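Local coordinates for protein iota-carrageenase (Alteromonas sp., PDB 1H80) that hydrolyses the beta-1,4 linkages within iota-carrageenan, a sulfated galactan of red algal cell walls, with inversion of anomeric configuration, at residues F360-F374 with G396-I408. Sequence-based numbering, arbitrary orientation.
Sequences FGYNADLKQDQLDYF and GQIYIGPSLAAVI
Strand 364-366 runs antiparallel to strand 399-401, with Ala364-Gly401 and Leu366-Tyr399 as hydrogen-bonded pairs flanking the non-hydrogen-bonded pair Asp365-Ile400, and Ser403 N extends the ladder by bonding to Gly361 O at 2.9 Å. Leu366 and Tyr399 share one face of the ribbon. Beside them Gly401, with no side chain, lets Leu366 CD1 come to 3.7 Å from its CA. After the strand the chain turns back, and Leu371 sets CD1 squarely over the centre of the Tyr399 ring, 3.6 Å from the centroid and 3° off its normal, a CH-pi contact. Gln368 NE2 gives Tyr399 OH a nearly straight bond (2.9 Å, 170°), with the hydroxyl oxygen in the plane of the amide. With CG anti to the backbone N (chi1 -168°) and the chain extended beyond it, the amide reaches the hydroxyl end of the ring; Tyr451 O and Tyr452 OH are further partners of the hydroxyl and the amide, respectively. The ribbon is an excursion from the last coils of the right-handed beta-helix, leaving after strand 351-359 and returning at strand 407-409, which lies in another parallel sheet of the helix. Further along the chain, Leu404 lays CD2 over one face of the Phe374 ring, a CH-pi contact 3.5 Å from the centroid, while its other methyl, CD1, meets Leu366 CD2. The rigid Pro402 is wedged among aromatics: its CB touches Phe360 CZ at 3.6 Å, CG meets Tyr362 and CD meets Phe374. At the polar end, Lys367 bends at chi2 and chi3, which curls NZ back to a lone pair of Gln397 O, 2.7 Å away. One water accepts from Gln368 N and donates to Gly396 O, stitching the two backbones together.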
loop_
_atom_site.group_PDB
_atom_site.type_symbol
_atom_site.label_atom_id
_atom_site.label_comp_id
_atom_site.label_asym_id
_atom_site.label_seq_id
_atom_site.Cartn_x
_atom_site.Cartn_y
_atom_site.Cartn_z
ATOM N N PHE A 360 -3.832 -15.803 -14.724
ATOM C CA PHE A 360 -3.639 -16.934 -13.827
ATOM C C PHE A 360 -2.170 -17.264 -13.581
ATOM O O PHE A 360 -1.333 -17.132 -14.472
ATOM C CB PHE A 360 -4.337 -18.162 -14.413
ATOM C CG PHE A 360 -4.263 -19.379 -13.542
ATOM C CD1 PHE A 360 -5.080 -19.503 -12.424
ATOM C CD2 PHE A 360 -3.369 -20.401 -13.835
ATOM C CE1 PHE A 360 -5.007 -20.633 -11.606
ATOM C CE2 PHE A 360 -3.288 -21.530 -13.025
ATOM C CZ PHE A 360 -4.109 -21.646 -11.909
ATOM N N GLY A 361 -1.878 -17.702 -12.362
ATOM C CA GLY A 361 -0.529 -18.084 -11.991
ATOM C C GLY A 361 -0.591 -19.069 -10.836
ATOM O O GLY A 361 -1.642 -19.229 -10.218
ATOM N N TYR A 362 0.529 -19.717 -10.532
ATOM C CA TYR A 362 0.582 -20.696 -9.449
ATOM C C TYR A 362 1.276 -20.184 -8.194
ATOM O O TYR A 362 1.425 -20.921 -7.220
ATOM C CB TYR A 362 1.309 -21.958 -9.930
ATOM C CG TYR A 362 0.559 -22.728 -10.987
ATOM C CD1 TYR A 362 -0.520 -23.540 -10.644
ATOM C CD2 TYR A 362 0.906 -22.622 -12.333
ATOM C CE1 TYR A 362 -1.240 -24.230 -11.615
ATOM C CE2 TYR A 362 0.191 -23.307 -13.315
ATOM C CZ TYR A 362 -0.880 -24.107 -12.947
ATOM O OH TYR A 362 -1.600 -24.774 -13.912
ATOM N N ASN A 363 1.697 -18.923 -8.205
ATOM C CA ASN A 363 2.407 -18.370 -7.058
ATOM C C ASN A 363 1.769 -17.153 -6.413
ATOM O O ASN A 363 2.457 -16.201 -6.042
ATOM C CB ASN A 363 3.842 -18.048 -7.464
ATOM C CG ASN A 363 4.595 -19.276 -7.920
ATOM O OD1 ASN A 363 4.772 -20.222 -7.155
ATOM N ND2 ASN A 363 5.032 -19.275 -9.174
ATOM N N ALA A 364 0.452 -17.188 -6.271
ATOM C CA ALA A 364 -0.266 -16.086 -5.650
ATOM C C ALA A 364 -0.210 -16.188 -4.128
ATOM O O ALA A 364 -0.020 -17.274 -3.579
ATOM C CB ALA A 364 -1.715 -16.097 -6.106
ATOM N N ASP A 365 -0.341 -15.049 -3.452
ATOM C CA ASP A 365 -0.377 -15.031 -1.992
ATOM C C ASP A 365 -1.838 -15.332 -1.688
ATOM O O ASP A 365 -2.734 -14.703 -2.252
ATOM C CB ASP A 365 -0.026 -13.649 -1.418
ATOM C CG ASP A 365 1.465 -13.363 -1.415
ATOM O OD1 ASP A 365 2.266 -14.316 -1.309
ATOM O OD2 ASP A 365 1.839 -12.171 -1.490
ATOM N N LEU A 366 -2.081 -16.293 -0.806
ATOM C CA LEU A 366 -3.444 -16.669 -0.466
ATOM C C LEU A 366 -3.662 -16.682 1.035
ATOM O O LEU A 366 -2.769 -17.034 1.797
ATOM C CB LEU A 366 -3.754 -18.063 -1.024
ATOM C CG LEU A 366 -3.611 -18.237 -2.537
ATOM C CD1 LEU A 366 -3.712 -19.713 -2.909
ATOM C CD2 LEU A 366 -4.690 -17.426 -3.240
ATOM N N LYS A 367 -4.860 -16.295 1.452
ATOM C CA LYS A 367 -5.208 -16.298 2.863
ATOM C C LYS A 367 -5.901 -17.622 3.148
ATOM O O LYS A 367 -6.541 -18.202 2.269
ATOM C CB LYS A 367 -6.146 -15.135 3.188
ATOM C CG LYS A 367 -5.532 -13.765 2.942
ATOM C CD LYS A 367 -4.279 -13.538 3.786
ATOM C CE LYS A 367 -4.605 -13.489 5.271
ATOM N NZ LYS A 367 -3.406 -13.187 6.108
ATOM N N GLN A 368 -5.771 -18.109 4.373
ATOM C CA GLN A 368 -6.394 -19.379 4.721
ATOM C C GLN A 368 -7.898 -19.396 4.461
ATOM O O GLN A 368 -8.430 -20.406 3.995
ATOM C CB GLN A 368 -6.133 -19.716 6.188
ATOM C CG GLN A 368 -6.507 -21.145 6.549
ATOM C CD GLN A 368 -6.258 -21.446 8.009
ATOM O OE1 GLN A 368 -7.081 -21.130 8.865
ATOM N NE2 GLN A 368 -5.108 -22.040 8.304
ATOM N N ASP A 369 -8.583 -18.290 4.752
ATOM C CA ASP A 369 -10.029 -18.235 4.554
ATOM C C ASP A 369 -10.446 -18.113 3.093
ATOM O O ASP A 369 -11.613 -17.872 2.794
ATOM C CB ASP A 369 -10.657 -17.100 5.384
ATOM C CG ASP A 369 -10.285 -15.712 4.883
ATOM O OD1 ASP A 369 -9.507 -15.594 3.916
ATOM O OD2 ASP A 369 -10.785 -14.725 5.473
ATOM N N GLN A 370 -9.489 -18.289 2.186
ATOM C CA GLN A 370 -9.769 -18.231 0.755
ATOM C C GLN A 370 -9.534 -19.599 0.123
ATOM O O GLN A 370 -10.009 -19.869 -0.976
ATOM C CB GLN A 370 -8.857 -17.214 0.062
ATOM C CG GLN A 370 -8.999 -15.789 0.562
ATOM C CD GLN A 370 -8.001 -14.853 -0.088
ATOM O OE1 GLN A 370 -6.858 -15.232 -0.346
ATOM N NE2 GLN A 370 -8.421 -13.616 -0.340
ATOM N N LEU A 371 -8.801 -20.456 0.825
ATOM C CA LEU A 371 -8.469 -21.785 0.312
ATOM C C LEU A 371 -9.653 -22.657 -0.071
ATOM O O LEU A 371 -9.545 -23.484 -0.978
ATOM C CB LEU A 371 -7.606 -22.543 1.319
ATOM C CG LEU A 371 -6.236 -21.948 1.645
ATOM C CD1 LEU A 371 -5.522 -22.861 2.632
ATOM C CD2 LEU A 371 -5.416 -21.789 0.369
ATOM N N ASP A 372 -10.779 -22.479 0.607
ATOM C CA ASP A 372 -11.954 -23.284 0.313
ATOM C C ASP A 372 -12.546 -22.968 -1.055
ATOM O O ASP A 372 -13.354 -23.730 -1.579
ATOM C CB ASP A 372 -13.009 -23.094 1.406
ATOM C CG ASP A 372 -12.581 -23.685 2.742
ATOM O OD1 ASP A 372 -11.464 -24.246 2.827
ATOM O OD2 ASP A 372 -13.366 -23.589 3.711
ATOM N N TYR A 373 -12.141 -21.847 -1.644
ATOM C CA TYR A 373 -12.656 -21.494 -2.955
ATOM C C TYR A 373 -12.026 -22.330 -4.064
ATOM O O TYR A 373 -12.384 -22.195 -5.231
ATOM C CB TYR A 373 -12.465 -19.997 -3.209
ATOM C CG TYR A 373 -13.374 -19.157 -2.344
ATOM C CD1 TYR A 373 -14.761 -19.275 -2.443
ATOM C CD2 TYR A 373 -12.851 -18.273 -1.400
ATOM C CE1 TYR A 373 -15.608 -18.536 -1.620
ATOM C CE2 TYR A 373 -13.691 -17.527 -0.572
ATOM C CZ TYR A 373 -15.067 -17.668 -0.688
ATOM O OH TYR A 373 -15.898 -16.948 0.141
ATOM N N PHE A 374 -11.093 -23.204 -3.696
ATOM C CA PHE A 374 -10.460 -24.077 -4.680
ATOM C C PHE A 374 -11.354 -25.285 -4.944
ATOM O O PHE A 374 -11.094 -26.073 -5.851
ATOM C CB PHE A 374 -9.103 -24.572 -4.175
ATOM C CG PHE A 374 -7.981 -23.597 -4.382
ATOM C CD1 PHE A 374 -7.675 -23.131 -5.658
ATOM C CD2 PHE A 374 -7.222 -23.157 -3.307
ATOM C CE1 PHE A 374 -6.623 -22.236 -5.857
ATOM C CE2 PHE A 374 -6.168 -22.262 -3.494
ATOM C CZ PHE A 374 -5.868 -21.802 -4.772
ATOM N N GLY A 396 -0.313 -20.421 8.736
ATOM C CA GLY A 396 -1.742 -20.284 8.536
ATOM C C GLY A 396 -2.117 -18.885 8.095
ATOM O O GLY A 396 -3.216 -18.662 7.587
ATOM N N GLN A 397 -1.211 -17.933 8.293
ATOM C CA GLN A 397 -1.484 -16.554 7.897
ATOM C C GLN A 397 -1.271 -16.344 6.404
ATOM O O GLN A 397 -1.834 -15.422 5.813
ATOM C CB GLN A 397 -0.584 -15.578 8.654
ATOM C CG GLN A 397 -0.768 -15.570 10.155
ATOM C CD GLN A 397 -0.205 -14.311 10.783
ATOM O OE1 GLN A 397 0.902 -13.883 10.458
ATOM N NE2 GLN A 397 -0.966 -13.710 11.693
ATOM N N ILE A 398 -0.460 -17.199 5.794
ATOM C CA ILE A 398 -0.178 -17.068 4.372
ATOM C C ILE A 398 0.081 -18.409 3.691
ATOM O O ILE A 398 0.712 -19.302 4.257
ATOM C CB ILE A 398 1.054 -16.141 4.146
ATOM C CG1 ILE A 398 1.360 -16.001 2.652
ATOM C CG2 ILE A 398 2.268 -16.708 4.866
ATOM C CD1 ILE A 398 0.299 -15.281 1.869
ATOM N N TYR A 399 -0.439 -18.540 2.477
ATOM C CA TYR A 399 -0.245 -19.731 1.664
ATOM C C TYR A 399 0.155 -19.247 0.287
ATOM O O TYR A 399 -0.119 -18.101 -0.076
ATOM C CB TYR A 399 -1.538 -20.540 1.535
ATOM C CG TYR A 399 -1.992 -21.176 2.818
ATOM C CD1 TYR A 399 -2.649 -20.428 3.795
ATOM C CD2 TYR A 399 -1.727 -22.519 3.077
ATOM C CE1 TYR A 399 -3.028 -21.003 4.998
ATOM C CE2 TYR A 399 -2.099 -23.105 4.278
ATOM C CZ TYR A 399 -2.746 -22.342 5.234
ATOM O OH TYR A 399 -3.105 -22.908 6.432
ATOM N N ILE A 400 0.819 -20.107 -0.474
ATOM C CA ILE A 400 1.206 -19.761 -1.830
ATOM C C ILE A 400 0.541 -20.798 -2.716
ATOM O O ILE A 400 0.636 -22.002 -2.460
ATOM C CB ILE A 400 2.735 -19.810 -2.043
ATOM C CG1 ILE A 400 3.423 -18.797 -1.124
ATOM C CG2 ILE A 400 3.062 -19.512 -3.504
ATOM C CD1 ILE A 400 4.931 -18.741 -1.290
ATOM N N GLY A 401 -0.146 -20.332 -3.750
ATOM C CA GLY A 401 -0.825 -21.251 -4.637
ATOM C C GLY A 401 -1.432 -20.556 -5.834
ATOM O O GLY A 401 -1.150 -19.382 -6.090
ATOM N N PRO A 402 -2.291 -21.257 -6.584
ATOM C CA PRO A 402 -2.946 -20.710 -7.773
ATOM C C PRO A 402 -3.838 -19.504 -7.508
ATOM O O PRO A 402 -4.388 -19.341 -6.416
ATOM C CB PRO A 402 -3.752 -21.894 -8.307
ATOM C CG PRO A 402 -3.020 -23.095 -7.776
ATOM C CD PRO A 402 -2.659 -22.670 -6.383
ATOM N N SER A 403 -3.964 -18.661 -8.526
ATOM C CA SER A 403 -4.822 -17.487 -8.460
ATOM C C SER A 403 -6.235 -18.010 -8.245
ATOM O O SER A 403 -6.578 -19.088 -8.730
ATOM C CB SER A 403 -4.756 -16.720 -9.777
ATOM O OG SER A 403 -3.441 -16.258 -10.023
ATOM N N LEU A 404 -7.058 -17.250 -7.534
ATOM C CA LEU A 404 -8.418 -17.689 -7.252
ATOM C C LEU A 404 -9.522 -17.034 -8.070
ATOM O O LEU A 404 -10.540 -17.664 -8.358
ATOM C CB LEU A 404 -8.719 -17.511 -5.765
ATOM C CG LEU A 404 -8.194 -18.625 -4.854
ATOM C CD1 LEU A 404 -8.322 -18.213 -3.401
ATOM C CD2 LEU A 404 -8.975 -19.905 -5.125
ATOM N N ALA A 405 -9.333 -15.776 -8.449
ATOM C CA ALA A 405 -10.365 -15.081 -9.210
ATOM C C ALA A 405 -9.840 -13.786 -9.784
ATOM O O ALA A 405 -8.690 -13.419 -9.566
ATOM C CB ALA A 405 -11.555 -14.780 -8.303
ATOM N N ALA A 406 -10.697 -13.092 -10.521
ATOM C CA ALA A 406 -10.326 -11.801 -11.078
ATOM C C ALA A 406 -10.693 -10.768 -10.021
ATOM O O ALA A 406 -9.949 -9.821 -9.764
ATOM C CB ALA A 406 -11.105 -11.531 -12.358
ATOM N N VAL A 407 -11.848 -10.973 -9.397
ATOM C CA VAL A 407 -12.351 -10.066 -8.381
ATOM C C VAL A 407 -12.901 -10.794 -7.162
ATOM O O VAL A 407 -13.586 -11.808 -7.284
ATOM C CB VAL A 407 -13.481 -9.184 -8.954
ATOM C CG1 VAL A 407 -14.068 -8.295 -7.857
ATOM C CG2 VAL A 407 -12.949 -8.342 -10.104
ATOM N N ILE A 408 -12.573 -10.276 -5.986
ATOM C CA ILE A 408 -13.076 -10.826 -4.740
ATOM C C ILE A 408 -13.807 -9.675 -4.066
ATOM O O ILE A 408 -13.247 -8.591 -3.878
ATOM C CB ILE A 408 -11.943 -11.331 -3.825
ATOM C CG1 ILE A 408 -11.254 -12.534 -4.475
ATOM C CG2 ILE A 408 -12.515 -11.737 -2.464
ATOM C CD1 ILE A 408 -10.094 -13.091 -3.669
HETATM O O HOH W 1 -4.659 -16.535 6.500
#